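Local coordinates for protein nucleoside kinase (Methanococcus jannaschii, PDB 2C4E) that phosphorylates a broad range of nucleosides, inosine, guanosine and cytidine above all, to their monophosphates, with ATP as the preferred phosphate donor, at residues F182-K187 / G252-Y257. Sequence-based numbering, arbitrary orientation.
Sequences FLFMNK and GFLSAY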
loop_
_atom_site.group_PDB
_atom_site.type_symbol
_atom_site.label_atom_id
_atom_site.label_comp_id
_atom_site.label_asym_id
_atom_site.label_seq_id
_atom_site.Cartn_x
_atom_site.Cartn_y
_atom_site.Cartn_z
ATOM N N PHE A 182 -20.978 14.095 -24.505
ATOM C CA PHE A 182 -19.616 14.628 -24.469
ATOM C C PHE A 182 -18.685 13.477 -24.186
ATOM O O PHE A 182 -18.788 12.846 -23.134
ATOM C CB PHE A 182 -19.382 15.640 -23.341
ATOM C CG PHE A 182 -20.385 16.761 -23.259
ATOM C CD1 PHE A 182 -21.481 16.650 -22.412
ATOM C CD2 PHE A 182 -20.210 17.930 -23.962
ATOM C CE1 PHE A 182 -22.396 17.686 -22.301
ATOM C CE2 PHE A 182 -21.127 18.992 -23.844
ATOM C CZ PHE A 182 -22.211 18.857 -23.021
ATOM N N LEU A 183 -17.784 13.195 -25.122
ATOM C CA LEU A 183 -16.803 12.138 -24.989
ATOM C C LEU A 183 -15.426 12.765 -24.834
ATOM O O LEU A 183 -14.956 13.491 -25.719
ATOM C CB LEU A 183 -16.850 11.238 -26.215
ATOM C CG LEU A 183 -15.834 10.099 -26.303
ATOM C CD1 LEU A 183 -16.084 9.131 -25.135
ATOM C CD2 LEU A 183 -16.003 9.421 -27.640
ATOM N N PHE A 184 -14.806 12.501 -23.698
ATOM C CA PHE A 184 -13.463 12.960 -23.401
ATOM C C PHE A 184 -12.490 11.785 -23.483
ATOM O O PHE A 184 -12.756 10.719 -22.939
ATOM C CB PHE A 184 -13.386 13.515 -21.975
ATOM C CG PHE A 184 -14.187 14.769 -21.725
ATOM C CD1 PHE A 184 -15.519 14.694 -21.285
ATOM C CD2 PHE A 184 -13.606 16.019 -21.832
ATOM C CE1 PHE A 184 -16.248 15.849 -21.014
ATOM C CE2 PHE A 184 -14.332 17.161 -21.565
ATOM C CZ PHE A 184 -15.645 17.080 -21.154
ATOM N N MET A 185 -11.354 11.990 -24.131
ATOM C CA MET A 185 -10.272 11.022 -24.105
ATOM C C MET A 185 -8.951 11.746 -24.218
ATOM O O MET A 185 -8.830 12.729 -24.927
ATOM C CB MET A 185 -10.395 10.015 -25.255
ATOM C CG MET A 185 -11.442 8.928 -25.041
ATOM S SD MET A 185 -11.336 7.669 -26.364
ATOM C CE MET A 185 -12.309 8.449 -27.584
ATOM N N ASN A 186 -7.950 11.249 -23.517
ATOM C CA ASN A 186 -6.589 11.674 -23.765
ATOM C C ASN A 186 -6.136 11.116 -25.112
ATOM O O ASN A 186 -6.712 10.152 -25.602
ATOM C CB ASN A 186 -5.675 11.200 -22.644
ATOM C CG ASN A 186 -5.906 11.970 -21.370
ATOM O OD1 ASN A 186 -5.936 13.200 -21.385
ATOM N ND2 ASN A 186 -6.096 11.260 -20.264
ATOM N N LYS A 187 -5.110 11.722 -25.698
ATOM C CA LYS A 187 -4.707 11.381 -27.068
ATOM C C LYS A 187 -4.333 9.914 -27.268
ATOM O O LYS A 187 -4.689 9.327 -28.283
ATOM C CB LYS A 187 -3.564 12.274 -27.548
ATOM C CG LYS A 187 -3.189 12.051 -29.023
ATOM C CD LYS A 187 -2.283 13.158 -29.552
ATOM C CE LYS A 187 -2.352 13.273 -31.070
ATOM N NZ LYS A 187 -1.767 14.553 -31.552
ATOM N N GLY A 252 -13.877 21.662 -15.014
ATOM C CA GLY A 252 -13.992 23.010 -15.537
ATOM C C GLY A 252 -14.875 23.076 -16.766
ATOM O O GLY A 252 -15.735 23.957 -16.875
ATOM N N PHE A 253 -14.663 22.131 -17.687
ATOM C CA PHE A 253 -15.397 22.095 -18.948
ATOM C C PHE A 253 -16.899 21.950 -18.696
ATOM O O PHE A 253 -17.707 22.675 -19.233
ATOM C CB PHE A 253 -14.894 20.927 -19.790
ATOM C CG PHE A 253 -15.390 20.932 -21.202
ATOM C CD1 PHE A 253 -14.539 21.296 -22.230
ATOM C CD2 PHE A 253 -16.686 20.544 -21.513
ATOM C CE1 PHE A 253 -14.980 21.317 -23.530
ATOM C CE2 PHE A 253 -17.126 20.561 -22.829
ATOM C CZ PHE A 253 -16.249 20.942 -23.834
ATOM N N LEU A 254 -17.254 20.970 -17.878
ATOM C CA LEU A 254 -18.655 20.674 -17.589
ATOM C C LEU A 254 -19.308 21.770 -16.736
ATOM O O LEU A 254 -20.481 22.080 -16.915
ATOM C CB LEU A 254 -18.750 19.330 -16.874
ATOM C CG LEU A 254 -18.279 18.144 -17.712
ATOM C CD1 LEU A 254 -18.271 16.893 -16.856
ATOM C CD2 LEU A 254 -19.185 17.953 -18.920
ATOM N N SER A 255 -18.546 22.372 -15.834
ATOM C CA SER A 255 -19.063 23.480 -15.029
ATOM C C SER A 255 -19.410 24.674 -15.916
ATOM O O SER A 255 -20.469 25.297 -15.776
ATOM C CB SER A 255 -18.061 23.900 -13.948
ATOM O OG SER A 255 -17.883 22.873 -12.979
ATOM N N ALA A 256 -18.496 24.996 -16.826
ATOM C CA ALA A 256 -18.708 26.058 -17.796
ATOM C C ALA A 256 -19.902 25.749 -18.667
ATOM O O ALA A 256 -20.698 26.633 -18.988
ATOM C CB ALA A 256 -17.485 26.249 -18.639
ATOM N N TYR A 257 -20.064 24.484 -19.039
ATOM C CA TYR A 257 -21.194 24.131 -19.867
ATOM C C TYR A 257 -22.516 24.396 -19.153
ATOM O O TYR A 257 -23.430 25.028 -19.731
ATOM C CB TYR A 257 -21.106 22.686 -20.364
ATOM C CG TYR A 257 -22.165 22.418 -21.381
ATOM C CD1 TYR A 257 -21.943 22.706 -22.713
ATOM C CD2 TYR A 257 -23.413 21.938 -21.008
ATOM C CE1 TYR A 257 -22.930 22.491 -23.669
ATOM C CE2 TYR A 257 -24.393 21.712 -21.946
ATOM C CZ TYR A 257 -24.148 21.997 -23.273
ATOM O OH TYR A 257 -25.131 21.781 -24.221
#
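F182 and F184, alternate residues on one side of strand 182-186, drive the edges of their rings into the faces of Y257 and F253, one helical turn apart on helix 245-258: a worked example of how aromatic side chains bind a helix to a sheet. In the first T-shaped pair CZ of F182 stands 3.5 Å above the centre of the Y257 ring, the planes inclined at 74°. The second is almost perpendicular, at 88°, but off-centre: CZ of F184 lies 3.6 Å from CD2 of F253, and CE2 reaches the same face toward its rim. CG anti to the backbone N swings both helix rings out toward the strand, and a second torsion near 90° turns their faces to it. CD2 of L254 meets both strand rings, 4.2 Å from CE1 of F184 and a little farther from CD1 of F182. The Y257 side chain also packs on L263 and C266 of helix 263-277. Replaced by alanine, Y257 would probably leave the edge of F182 without its aromatic face and open a gap beside these two residues. C266 is shared with F253, which packs on I212 of strand 210-214 as well. Beyond F184 the strand runs on to the ATP-binding N186, whose OD1 is hydrogen-bonded to OG1 of T214. No hydrogen bond passes between the two segments, so here dispersion and edge-to-face electrostatics probably hold helix against sheet in this ribokinase-fold core.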